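Local atomic coordinates of putative diguanylate cyclase (GGDEF) with PAS/PAC domain (Rhodopseudomonas palustris, PDB entry 3LIF), a protein that probably makes the second messenger cyclic di-GMP from two GTP molecules, and is represented here by its extracellular sensor domain of PDC fold. Residues T29-G34 / E152-F157; D79-Y84 / V90-N95; Y208-S213 / T219-Y224; P117-S120 / V125-F128. One frame throughout, in Å; residues are numbered along the deposited sequence.

Contact 1 (T29-G34 / E152-F157)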
loop_
_atom_site.group_PDB
_atom_site.type_symbol
_atom_site.label_atom_id
_atom_site.label_comp_id
_atom_site.label_asym_id
_atom_site.label_seq_id
_atom_site.Cartn_x
_atom_site.Cartn_y
_atom_site.Cartn_z
ATOM N N THR A 29 -7.107 5.035 2.499
ATOM C CA THR A 29 -7.516 4.816 3.865
ATOM C C THR A 29 -8.532 3.677 3.964
ATOM O O THR A 29 -8.365 2.752 4.742
ATOM C CB THR A 29 -8.063 6.045 4.550
ATOM O OG1 THR A 29 -7.046 7.064 4.624
ATOM C CG2 THR A 29 -8.467 5.646 5.966
ATOM N N HIS A 30 -9.571 3.709 3.164
ATOM C CA HIS A 30 -10.626 2.709 3.300
ATOM C C HIS A 30 -10.068 1.322 2.964
ATOM O O HIS A 30 -10.414 0.342 3.638
ATOM C CB HIS A 30 -11.880 3.000 2.424
ATOM C CG HIS A 30 -12.671 4.215 2.826
ATOM N ND1 HIS A 30 -12.764 4.657 4.130
ATOM C CD2 HIS A 30 -13.426 5.067 2.083
ATOM C CE1 HIS A 30 -13.519 5.742 4.169
ATOM N NE2 HIS A 30 -13.934 6.009 2.941
ATOM N N THR A 31 -9.216 1.234 1.932
ATOM C CA THR A 31 -8.676 -0.076 1.530
ATOM C C THR A 31 -7.783 -0.705 2.616
ATOM O O THR A 31 -7.967 -1.853 2.996
ATOM C CB THR A 31 -7.852 0.037 0.303
ATOM O OG1 THR A 31 -8.651 0.599 -0.749
ATOM C CG2 THR A 31 -7.345 -1.328 -0.093
ATOM N N PHE A 32 -6.831 0.055 3.135
ATOM C CA PHE A 32 -6.056 -0.466 4.258
ATOM C C PHE A 32 -6.910 -0.788 5.481
ATOM O O PHE A 32 -6.681 -1.818 6.125
ATOM C CB PHE A 32 -4.832 0.410 4.575
ATOM C CG PHE A 32 -3.753 0.251 3.549
ATOM C CD1 PHE A 32 -3.792 0.969 2.365
ATOM C CD2 PHE A 32 -2.739 -0.689 3.721
ATOM C CE1 PHE A 32 -2.815 0.782 1.383
ATOM C CE2 PHE A 32 -1.747 -0.837 2.763
ATOM C CZ PHE A 32 -1.805 -0.138 1.586
ATOM N N GLN A 33 -7.905 0.057 5.776
ATOM C CA GLN A 33 -8.771 -0.150 6.912
ATOM C C GLN A 33 -9.437 -1.504 6.713
ATOM O O GLN A 33 -9.505 -2.334 7.604
ATOM C CB GLN A 33 -9.849 0.875 6.849
ATOM C CG GLN A 33 -10.574 1.102 8.127
ATOM C CD GLN A 33 -10.113 2.449 8.679
ATOM O OE1 GLN A 33 -10.877 3.426 8.661
ATOM N NE2 GLN A 33 -8.837 2.531 9.121
ATOM N N GLY A 34 -9.910 -1.732 5.507
ATOM C CA GLY A 34 -10.566 -2.985 5.229
ATOM C C GLY A 34 -9.682 -4.136 5.648
ATOM O O GLY A 34 -10.158 -5.081 6.264
ATOM N N GLU A 152 -2.526 -4.640 -8.072
ATOM C CA GLU A 152 -3.504 -4.553 -9.166
ATOM C C GLU A 152 -4.854 -3.955 -8.684
ATOM O O GLU A 152 -5.564 -3.238 -9.403
ATOM C CB GLU A 152 -3.694 -5.928 -9.795
ATOM C CG GLU A 152 -4.640 -6.011 -10.982
ATOM C CD GLU A 152 -4.455 -7.337 -11.747
ATOM O OE1 GLU A 152 -3.293 -7.817 -11.868
ATOM O OE2 GLU A 152 -5.470 -7.921 -12.212
ATOM N N TYR A 153 -5.203 -4.194 -7.448
ATOM C CA TYR A 153 -6.392 -3.584 -7.003
ATOM C C TYR A 153 -6.296 -2.074 -7.150
ATOM O O TYR A 153 -7.291 -1.427 -7.511
ATOM C CB TYR A 153 -6.597 -3.892 -5.554
ATOM C CG TYR A 153 -7.816 -3.314 -4.974
ATOM C CD1 TYR A 153 -9.081 -3.807 -5.331
ATOM C CD2 TYR A 153 -7.731 -2.291 -4.021
ATOM C CE1 TYR A 153 -10.224 -3.304 -4.742
ATOM C CE2 TYR A 153 -8.873 -1.754 -3.425
ATOM C CZ TYR A 153 -10.100 -2.289 -3.799
ATOM O OH TYR A 153 -11.212 -1.787 -3.259
ATOM N N PHE A 154 -5.149 -1.483 -6.819
ATOM C CA PHE A 154 -5.048 -0.037 -6.872
ATOM C C PHE A 154 -4.914 0.456 -8.340
ATOM O O PHE A 154 -5.558 1.434 -8.754
ATOM C CB PHE A 154 -3.874 0.464 -6.048
ATOM C CG PHE A 154 -4.111 0.443 -4.577
ATOM C CD1 PHE A 154 -4.790 1.486 -3.954
ATOM C CD2 PHE A 154 -3.589 -0.583 -3.802
ATOM C CE1 PHE A 154 -4.998 1.486 -2.597
ATOM C CE2 PHE A 154 -3.790 -0.605 -2.417
ATOM C CZ PHE A 154 -4.491 0.443 -1.808
ATOM N N SER A 155 -4.075 -0.196 -9.120
ATOM C CA SER A 155 -3.878 0.319 -10.447
ATOM C C SER A 155 -5.183 0.256 -11.238
ATOM O O SER A 155 -5.450 1.064 -12.099
ATOM C CB SER A 155 -2.747 -0.425 -11.164
ATOM O OG SER A 155 -2.874 -1.811 -11.000
ATOM N N THR A 156 -6.028 -0.706 -10.932
ATOM C CA THR A 156 -7.254 -0.893 -11.676
ATOM C C THR A 156 -8.230 0.206 -11.337
ATOM O O THR A 156 -8.904 0.721 -12.183
ATOM C CB THR A 156 -7.790 -2.257 -11.287
ATOM O OG1 THR A 156 -7.048 -3.205 -12.053
ATOM C CG2 THR A 156 -9.322 -2.425 -11.475
ATOM N N PHE A 157 -8.305 0.550 -10.077
ATOM C CA PHE A 157 -9.066 1.682 -9.678
ATOM C C PHE A 157 -8.462 2.918 -10.355
ATOM O O PHE A 157 -9.211 3.810 -10.790
ATOM C CB PHE A 157 -8.935 1.836 -8.167
ATOM C CG PHE A 157 -9.675 3.006 -7.608
ATOM C CD1 PHE A 157 -11.018 3.207 -7.907
ATOM C CD2 PHE A 157 -9.052 3.903 -6.765
ATOM C CE1 PHE A 157 -11.713 4.302 -7.370
ATOM C CE2 PHE A 157 -9.728 4.995 -6.235
ATOM C CZ PHE A 157 -11.062 5.191 -6.536
#
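Thr31 has its CB directed at helix 151-158, and a chi1 of -58° sets CG2 anti to the backbone N while OG1 turns back beside that N; both branches therefore meet the rings of Tyr153 and Phe154. The methyl touches both rings: Thr31 CG2 lies 3.7 Å from Tyr153 CE2 and 3.8 Å from Phe154 CZ. Thr31 OG1 sits in the plane of the Tyr153 ring, at its edge, 3.6 Å from CE2, but its hydrogen bond goes to the backbone O of His27, one turn earlier in its own helix. In Phe154, CG stands anti to the carbonyl carbon, and the ring reaches over to Phe32, whose CE1 approaches Phe154 CZ to 3.6 Å. These two rings are inclined by 27° with centroids 6.0 Å apart, so they lie nearly parallel but slid apart, with hardly any overlap. Ile149 of strand 141-149 touches both. With an alanine here in place of Thr31, the Tyr153 and Phe154 rings would probably lose the methyl that touches both and the hydroxyl at the Tyr153 edge, leaving a gap between the helices. The segments run nearly antiparallel, at 154°, with axes 12.4 Å apart, a distance spanned by side chains. No hydrogen bond crosses between them, so cohesion of helix 5-47 with helix 151-158 rests here mainly on van der Waals contact, chiefly between carbons, in a largely buried patch.

Contact 2 (D79-Y84 / V90-N95)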
loop_
_atom_site.group_PDB
_atom_site.type_symbol
_atom_site.label_atom_id
_atom_site.label_comp_id
_atom_site.label_asym_id
_atom_site.label_seq_id
_atom_site.Cartn_x
_atom_site.Cartn_y
_atom_site.Cartn_z
ATOM N N ASP A 79 8.312 -18.307 16.559
ATOM C CA ASP A 79 9.684 -18.558 16.073
ATOM C C ASP A 79 9.835 -18.173 14.612
ATOM O O ASP A 79 10.903 -18.359 14.017
ATOM C CB ASP A 79 10.152 -20.042 16.267
ATOM C CG ASP A 79 10.138 -20.503 17.741
ATOM O OD1 ASP A 79 10.867 -19.913 18.547
ATOM O OD2 ASP A 79 9.399 -21.450 18.083
ATOM N N GLY A 80 8.801 -17.617 14.009
ATOM C CA GLY A 80 8.997 -17.099 12.665
ATOM C C GLY A 80 8.747 -18.168 11.624
ATOM O O GLY A 80 9.039 -17.966 10.459
ATOM N N GLN A 81 8.219 -19.322 12.036
ATOM C CA GLN A 81 8.029 -20.438 11.115
ATOM C C GLN A 81 6.630 -20.421 10.496
ATOM O O GLN A 81 5.626 -20.277 11.194
ATOM C CB GLN A 81 8.304 -21.750 11.840
ATOM C CG GLN A 81 9.627 -22.466 11.389
ATOM C CD GLN A 81 9.367 -23.505 10.259
ATOM O OE1 GLN A 81 10.288 -24.133 9.719
ATOM N NE2 GLN A 81 8.089 -23.671 9.901
ATOM N N LEU A 82 6.533 -20.562 9.194
ATOM C CA LEU A 82 5.235 -20.391 8.585
ATOM C C LEU A 82 4.388 -21.595 8.924
ATOM O O LEU A 82 4.688 -22.679 8.524
ATOM C CB LEU A 82 5.394 -20.235 7.075
ATOM C CG LEU A 82 4.305 -20.189 5.982
ATOM C CD1 LEU A 82 3.028 -21.020 6.244
ATOM C CD2 LEU A 82 3.986 -18.740 5.513
ATOM N N THR A 83 3.302 -21.400 9.644
ATOM C CA THR A 83 2.407 -22.502 9.969
ATOM C C THR A 83 1.108 -22.671 9.172
ATOM O O THR A 83 0.613 -23.765 9.051
ATOM C CB THR A 83 1.992 -22.390 11.404
ATOM O OG1 THR A 83 1.380 -21.108 11.596
ATOM C CG2 THR A 83 3.218 -22.543 12.299
ATOM N N TYR A 84 0.514 -21.595 8.675
ATOM C CA TYR A 84 -0.698 -21.678 7.839
ATOM C C TYR A 84 -0.605 -20.639 6.730
ATOM O O TYR A 84 0.140 -19.634 6.868
ATOM C CB TYR A 84 -1.945 -21.364 8.656
ATOM C CG TYR A 84 -2.134 -22.196 9.898
ATOM C CD1 TYR A 84 -2.833 -23.409 9.854
ATOM C CD2 TYR A 84 -1.614 -21.780 11.123
ATOM C CE1 TYR A 84 -3.016 -24.181 10.998
ATOM C CE2 TYR A 84 -1.779 -22.531 12.266
ATOM C CZ TYR A 84 -2.488 -23.737 12.190
ATOM O OH TYR A 84 -2.677 -24.477 13.315
ATOM N N VAL A 90 1.652 -25.370 1.184
ATOM C CA VAL A 90 1.924 -24.375 2.175
ATOM C C VAL A 90 3.413 -24.366 2.429
ATOM O O VAL A 90 3.980 -25.338 2.901
ATOM C CB VAL A 90 1.203 -24.757 3.467
ATOM C CG1 VAL A 90 1.460 -23.759 4.552
ATOM C CG2 VAL A 90 -0.296 -24.912 3.219
ATOM N N PRO A 91 4.082 -23.268 2.104
ATOM C CA PRO A 91 5.529 -23.325 2.267
ATOM C C PRO A 91 5.932 -23.099 3.701
ATOM O O PRO A 91 6.219 -21.976 4.074
ATOM C CB PRO A 91 5.997 -22.162 1.430
ATOM C CG PRO A 91 4.816 -21.198 1.482
ATOM C CD PRO A 91 3.634 -22.056 1.415
ATOM N N ALA A 92 5.978 -24.157 4.504
ATOM C CA ALA A 92 6.271 -24.017 5.932
ATOM C C ALA A 92 7.738 -23.757 6.226
ATOM O O ALA A 92 8.376 -24.471 7.017
ATOM C CB ALA A 92 5.799 -25.233 6.682
ATOM N N LEU A 93 8.272 -22.718 5.604
ATOM C CA LEU A 93 9.657 -22.338 5.830
ATOM C C LEU A 93 9.857 -21.406 7.023
ATOM O O LEU A 93 8.938 -20.884 7.634
ATOM C CB LEU A 93 10.201 -21.648 4.591
ATOM C CG LEU A 93 10.527 -22.416 3.311
ATOM C CD1 LEU A 93 10.397 -23.882 3.492
ATOM C CD2 LEU A 93 9.619 -21.978 2.233
ATOM N N ASP A 94 11.106 -21.180 7.338
ATOM C CA ASP A 94 11.491 -20.311 8.423
ATOM C C ASP A 94 11.663 -18.866 7.907
ATOM O O ASP A 94 12.511 -18.635 7.058
ATOM C CB ASP A 94 12.827 -20.821 8.986
ATOM C CG ASP A 94 13.509 -19.823 9.915
ATOM O OD1 ASP A 94 14.734 -19.700 9.781
ATOM O OD2 ASP A 94 12.858 -19.169 10.778
ATOM N N ASN A 95 10.889 -17.912 8.433
ATOM C CA ASN A 95 10.943 -16.522 7.947
ATOM C C ASN A 95 11.308 -15.513 9.034
ATOM O O ASN A 95 11.132 -14.306 8.868
ATOM C CB ASN A 95 9.639 -16.118 7.257
ATOM C CG ASN A 95 9.359 -16.956 6.039
ATOM O OD1 ASN A 95 8.533 -17.841 6.084
ATOM N ND2 ASN A 95 10.044 -16.696 4.956
#
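Beside Leu82 the partner chain makes two inverse gamma turns in succession, centred on Pro91 and Ala92, so that segment 90-95 runs roughly antiparallel to strand 82-85 without becoming a strand itself. The turns are closed by a weak bond from Ala92 N to Val90 O and a second from Leu93 N to Pro91 O. Across the contact, geometry supports one bridge, Gln81 with Asp94, flanked by two backbone bonds: Leu82 N to Leu93 O, 2.9 Å and almost straight at 170°, and Asn95 N to Gly80 O, 2.7 Å, with the donor tilted 29° from the carbonyl plane. Gly80 has a positive phi of 88°, a conformation in which a CB would jam against the preceding carbonyl. Gln81 folds over at chi2, and this bend carries NE2 to Ala92 O for a weak hydrogen bond of 3.0 Å. The apolar contact is Leu82 CD1 on Val90 CG1, at 3.6 Å; Leu82 CG rests against the backbone carbonyl O of Pro91. The carboxylate of Asp94 is engaged by Ser96 through OD2. Strand 82-85 is the outermost strand of its sheet, bonded through Thr83 and Tyr84 to Ile75 of strand 70-76. Leu82 also rests on Ala74 and Leu76 of that strand, while Val90 and Tyr84 both touch Asn57 of helix 55-66; segment 90-95 thus runs along the sheet's edge before helix 99-106 begins.

Contact 3 (Y208-S213 / T219-Y224)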
loop_
_atom_site.group_PDB
_atom_site.type_symbol
_atom_site.label_atom_id
_atom_site.label_comp_id
_atom_site.label_asym_id
_atom_site.label_seq_id
_atom_site.Cartn_x
_atom_site.Cartn_y
_atom_site.Cartn_z
ATOM N N TYR A 208 -0.287 21.102 -3.920
ATOM C CA TYR A 208 -0.323 21.243 -5.438
ATOM C C TYR A 208 0.729 22.086 -6.164
ATOM O O TYR A 208 0.898 23.209 -5.816
ATOM C CB TYR A 208 -1.639 21.866 -5.821
ATOM C CG TYR A 208 -1.993 21.929 -7.290
ATOM C CD1 TYR A 208 -2.646 20.859 -7.915
ATOM C CD2 TYR A 208 -1.764 23.097 -8.039
ATOM C CE1 TYR A 208 -3.024 20.921 -9.276
ATOM C CE2 TYR A 208 -2.125 23.186 -9.403
ATOM C CZ TYR A 208 -2.765 22.090 -10.014
ATOM O OH TYR A 208 -3.129 22.150 -11.335
ATOM N N TYR A 209 1.392 21.611 -7.212
ATOM C CA TYR A 209 2.503 22.409 -7.770
ATOM C C TYR A 209 3.060 21.913 -9.090
ATOM O O TYR A 209 2.672 20.870 -9.589
ATOM C CB TYR A 209 3.667 22.524 -6.778
ATOM C CG TYR A 209 4.293 21.202 -6.418
ATOM C CD1 TYR A 209 5.319 20.677 -7.170
ATOM C CD2 TYR A 209 3.831 20.465 -5.334
ATOM C CE1 TYR A 209 5.860 19.452 -6.852
ATOM C CE2 TYR A 209 4.371 19.238 -5.019
ATOM C CZ TYR A 209 5.385 18.734 -5.765
ATOM O OH TYR A 209 5.930 17.489 -5.453
ATOM N N LEU A 210 3.999 22.621 -9.673
ATOM C CA LEU A 210 4.397 22.222 -11.008
ATOM C C LEU A 210 5.680 21.449 -10.948
ATOM O O LEU A 210 6.540 21.816 -10.218
ATOM C CB LEU A 210 4.567 23.446 -11.894
ATOM C CG LEU A 210 4.999 23.055 -13.313
ATOM C CD1 LEU A 210 3.860 23.122 -14.336
ATOM C CD2 LEU A 210 6.204 23.929 -13.744
ATOM N N THR A 211 5.844 20.381 -11.707
ATOM C CA THR A 211 7.025 19.546 -11.487
ATOM C C THR A 211 7.311 18.656 -12.694
ATOM O O THR A 211 6.599 18.681 -13.689
ATOM C CB THR A 211 6.825 18.683 -10.219
ATOM O OG1 THR A 211 8.061 18.118 -9.849
ATOM C CG2 THR A 211 5.881 17.558 -10.476
ATOM N N VAL A 212 8.374 17.878 -12.649
ATOM C CA VAL A 212 8.689 17.047 -13.793
ATOM C C VAL A 212 8.431 15.582 -13.407
ATOM O O VAL A 212 8.876 15.122 -12.381
ATOM C CB VAL A 212 10.183 17.200 -14.252
ATOM C CG1 VAL A 212 10.477 16.251 -15.401
ATOM C CG2 VAL A 212 10.538 18.608 -14.650
ATOM N N SER A 213 7.728 14.836 -14.241
ATOM C CA SER A 213 7.508 13.447 -13.970
ATOM C C SER A 213 8.805 12.728 -14.075
ATOM O O SER A 213 9.544 12.867 -15.043
ATOM C CB SER A 213 6.541 12.836 -14.973
ATOM O OG SER A 213 6.545 11.417 -14.863
ATOM N N THR A 219 6.520 17.756 -18.166
ATOM C CA THR A 219 6.151 18.750 -17.203
ATOM C C THR A 219 4.693 18.562 -16.856
ATOM O O THR A 219 3.880 18.426 -17.768
ATOM C CB THR A 219 6.266 20.130 -17.822
ATOM O OG1 THR A 219 7.636 20.476 -17.940
ATOM C CG2 THR A 219 5.617 21.195 -16.936
ATOM N N LYS A 220 4.344 18.576 -15.563
ATOM C CA LYS A 220 2.947 18.572 -15.195
ATOM C C LYS A 220 2.659 19.210 -13.881
ATOM O O LYS A 220 3.553 19.395 -13.060
ATOM C CB LYS A 220 2.380 17.173 -15.177
ATOM C CG LYS A 220 3.374 16.081 -15.303
ATOM C CD LYS A 220 2.654 14.774 -15.624
ATOM C CE LYS A 220 3.468 13.982 -16.618
ATOM N NZ LYS A 220 3.073 12.551 -16.573
ATOM N N TYR A 221 1.396 19.599 -13.730
ATOM C CA TYR A 221 0.857 19.958 -12.447
ATOM C C TYR A 221 0.539 18.680 -11.679
ATOM O O TYR A 221 -0.044 17.746 -12.239
ATOM C CB TYR A 221 -0.415 20.773 -12.596
ATOM C CG TYR A 221 -0.134 22.201 -12.886
ATOM C CD1 TYR A 221 0.097 22.624 -14.189
ATOM C CD2 TYR A 221 -0.062 23.141 -11.861
ATOM C CE1 TYR A 221 0.375 23.942 -14.491
ATOM C CE2 TYR A 221 0.215 24.507 -12.153
ATOM C CZ TYR A 221 0.436 24.894 -13.482
ATOM O OH TYR A 221 0.712 26.227 -13.812
ATOM N N LEU A 222 0.927 18.676 -10.400
ATOM C CA LEU A 222 0.773 17.557 -9.494
ATOM C C LEU A 222 0.077 17.974 -8.195
ATOM O O LEU A 222 0.400 19.024 -7.512
ATOM C CB LEU A 222 2.153 16.980 -9.154
ATOM C CG LEU A 222 2.270 15.804 -8.142
ATOM C CD1 LEU A 222 3.512 15.019 -8.414
ATOM C CD2 LEU A 222 2.223 16.257 -6.688
ATOM N N ALA A 223 -0.887 17.162 -7.824
ATOM C CA ALA A 223 -1.510 17.368 -6.541
ATOM C C ALA A 223 -1.171 16.114 -5.722
ATOM O O ALA A 223 -1.184 14.988 -6.264
ATOM C CB ALA A 223 -2.992 17.509 -6.707
ATOM N N TYR A 224 -0.855 16.323 -4.442
ATOM C CA TYR A 224 -0.561 15.248 -3.523
ATOM C C TYR A 224 -1.241 15.488 -2.212
ATOM O O TYR A 224 -1.522 16.621 -1.836
ATOM C CB TYR A 224 0.920 15.186 -3.232
ATOM C CG TYR A 224 1.409 16.319 -2.361
ATOM C CD1 TYR A 224 1.322 16.225 -0.983
ATOM C CD2 TYR A 224 1.953 17.525 -2.930
ATOM C CE1 TYR A 224 1.789 17.251 -0.158
ATOM C CE2 TYR A 224 2.427 18.559 -2.136
ATOM C CZ TYR A 224 2.333 18.407 -0.737
ATOM O OH TYR A 224 2.769 19.368 0.130
HETATM O O HOH W 1 4.078 11.046 -13.905
#
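Tyr208 to Val212 pair with Thr219 to Ala223 as the two arms of an antiparallel hairpin at one edge of the five-stranded antiparallel sheet that ends in strand 206-212. Four backbone bonds fix the register: Tyr209 and Leu222 exchange N-H and C=O in both directions, at 2.8 Å from Tyr209 N to Leu222 O, and Thr211 and Lys220 do the same, at 2.8 Å from Thr211 N to Lys220 O. On the face of Tyr208, Leu210 and Tyr221, the Leu210 CD1 methyl covers the Tyr221 ring, 3.9 Å from its centroid. Tyr208 lies near parallel to that ring but slid aside, with planes at 25° and centroids 5.4 Å apart, and brings its own edge to Ala223 CB. The other face carries Tyr209, its CG between backbone N and carbonyl carbon (chi1 62°); from there CE2 reaches Tyr224 CE2 at 3.5 Å. Helix 195-203 covers these two tyrosines, whereas helix 5-47 touches Tyr208. Near the turn, a water joins Ser213 OG to Lys220 NZ, which also binds Gly166 O and forms a salt bridge with Asp216. The 2-1-5-4-3 strand order, with this hairpin as strands 3 and 4, is that of the PDC sensor fold.

Contact 4 (P117-S120 / V125-F128)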
loop_
_atom_site.group_PDB
_atom_site.type_symbol
_atom_site.label_atom_id
_atom_site.label_comp_id
_atom_site.label_asym_id
_atom_site.label_seq_id
_atom_site.Cartn_x
_atom_site.Cartn_y
_atom_site.Cartn_z
ATOM N N PRO A 117 9.808 -2.858 -0.381
ATOM C CA PRO A 117 9.339 -4.008 -1.147
ATOM C C PRO A 117 10.137 -5.262 -0.766
ATOM O O PRO A 117 11.307 -5.149 -0.470
ATOM C CB PRO A 117 9.672 -3.630 -2.593
ATOM C CG PRO A 117 10.796 -2.578 -2.482
ATOM C CD PRO A 117 10.887 -2.126 -1.068
ATOM N N ILE A 118 9.503 -6.433 -0.748
ATOM C CA ILE A 118 10.227 -7.670 -0.507
ATOM C C ILE A 118 9.791 -8.706 -1.513
ATOM O O ILE A 118 8.750 -8.591 -2.198
ATOM C CB ILE A 118 9.982 -8.248 0.882
ATOM C CG1 ILE A 118 8.472 -8.580 1.070
ATOM C CG2 ILE A 118 10.592 -7.340 1.977
ATOM C CD1 ILE A 118 8.025 -8.794 2.595
ATOM N N GLN A 119 10.626 -9.723 -1.640
ATOM C CA GLN A 119 10.331 -10.718 -2.628
ATOM C C GLN A 119 9.529 -11.822 -1.934
ATOM O O GLN A 119 10.049 -12.518 -1.057
ATOM C CB GLN A 119 11.598 -11.202 -3.276
ATOM C CG GLN A 119 11.242 -12.139 -4.370
ATOM C CD GLN A 119 12.437 -12.658 -5.112
ATOM O OE1 GLN A 119 12.302 -13.183 -6.216
ATOM N NE2 GLN A 119 13.617 -12.501 -4.533
ATOM N N SER A 120 8.243 -11.912 -2.265
ATOM C CA SER A 120 7.326 -12.703 -1.489
ATOM C C SER A 120 7.817 -14.126 -1.366
ATOM O O SER A 120 7.979 -14.804 -2.370
ATOM C CB SER A 120 5.969 -12.729 -2.190
ATOM O OG SER A 120 5.205 -13.904 -1.906
ATOM N N VAL A 125 6.958 -12.980 -6.468
ATOM C CA VAL A 125 6.735 -11.581 -6.870
ATOM C C VAL A 125 7.156 -10.512 -5.846
ATOM O O VAL A 125 6.960 -10.680 -4.630
ATOM C CB VAL A 125 5.239 -11.348 -7.076
ATOM C CG1 VAL A 125 4.997 -9.874 -7.471
ATOM C CG2 VAL A 125 4.666 -12.383 -8.060
ATOM N N TRP A 126 7.687 -9.388 -6.340
ATOM C CA TRP A 126 8.162 -8.289 -5.485
ATOM C C TRP A 126 6.969 -7.476 -5.082
ATOM O O TRP A 126 6.290 -6.933 -5.939
ATOM C CB TRP A 126 9.153 -7.423 -6.231
ATOM C CG TRP A 126 10.513 -8.066 -6.237
ATOM C CD1 TRP A 126 11.002 -8.949 -7.176
ATOM C CD2 TRP A 126 11.535 -7.943 -5.229
ATOM N NE1 TRP A 126 12.264 -9.370 -6.814
ATOM C CE2 TRP A 126 12.622 -8.779 -5.631
ATOM C CE3 TRP A 126 11.633 -7.233 -4.027
ATOM C CZ2 TRP A 126 13.813 -8.911 -4.872
ATOM C CZ3 TRP A 126 12.822 -7.363 -3.259
ATOM C CH2 TRP A 126 13.896 -8.199 -3.696
ATOM N N VAL A 127 6.682 -7.405 -3.788
ATOM C CA VAL A 127 5.411 -6.872 -3.349
ATOM C C VAL A 127 5.606 -6.079 -2.109
ATOM O O VAL A 127 6.681 -6.058 -1.527
ATOM C CB VAL A 127 4.456 -7.998 -2.999
ATOM C CG1 VAL A 127 4.240 -8.901 -4.199
ATOM C CG2 VAL A 127 5.002 -8.807 -1.854
ATOM N N PHE A 128 4.561 -5.380 -1.727
ATOM C CA PHE A 128 4.446 -4.846 -0.385
ATOM C C PHE A 128 3.457 -5.697 0.413
ATOM O O PHE A 128 2.582 -6.395 -0.139
ATOM C CB PHE A 128 3.945 -3.411 -0.405
ATOM C CG PHE A 128 4.972 -2.449 -0.817
ATOM C CD1 PHE A 128 5.352 -2.375 -2.143
ATOM C CD2 PHE A 128 5.595 -1.642 0.145
ATOM C CE1 PHE A 128 6.333 -1.493 -2.531
ATOM C CE2 PHE A 128 6.580 -0.739 -0.201
ATOM C CZ PHE A 128 6.968 -0.663 -1.551
#
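Pro117 to Ser120 and Val125 to Phe128 are the turn-side parts of the two arms of a beta hairpin, strands 113-119 and 126-135, at the edge of the sheet that also holds strand 82-85. The backbone interactions define it. Ile118 and Val127 form a hydrogen-bonded antiparallel pair, with Ile118 N to Val127 O at 3.0 Å and Val127 N to Ile118 O at 2.9 Å, each donor nearly in line with its carbonyl. Nearer the turn Ser120 N bonds to Val125 O, also at 3.0 Å, but from above the carbonyl plane, 40° out of it. Ser120 OG meanwhile accepts the backbone N-H groups of Thr122 and Ser123, which ties the side chain into the turn. Alpha-hydrogen contacts supplement these bonds: Trp126 CA faces Ile118 O and Pro117 CA faces Val127 O, as expected beside the hydrogen-bonded pair.

Aromatic contacts lie at both ends of the pairing. Phe128 lays one ring face against Pro117, whose peptide bond from the preceding residue is cis; CZ is 3.8 Å from Pro117 N and CE1 is 4.0 Å from Pro117 CB. A serine in place of Phe128 would probably strip Pro117 of this ring and open a gap beside the corner where the strand turns. At the non-hydrogen-bonded pair Gln119-Trp126, Trp126 takes a chi1 of -80°, which swings the indole across the hairpin beneath Gln119, and Pro117 O lies at the indole edge. Gln119 CB sits over the centre of the six-membered ring, 3.5 Å from its centroid and 12° off the normal.

In the fold
Contact 1 is the most buried of the four and lies closest to the chain's centre; it alone packs helix on helix and has no hydrogen bond across it. Contacts 2, 3 and 4 are partly buried and held largely by backbone hydrogen bonds between roughly antiparallel segments. Contacts 2 and 4 lie at the two opposite edges of one sheet, on strands 82-85 and 113-119, their centres about 17 Å apart, yet contact 4 is a regular hairpin while contact 2 pairs an edge strand with a loop. Contact 3 is the corresponding hairpin of the second sheet, about 44 Å from contact 2 between centres, and adds a lysine whose charge is met by Asp216 in the connecting turn. Helix 5-47 runs from contact 1 to the side chains of contact 3.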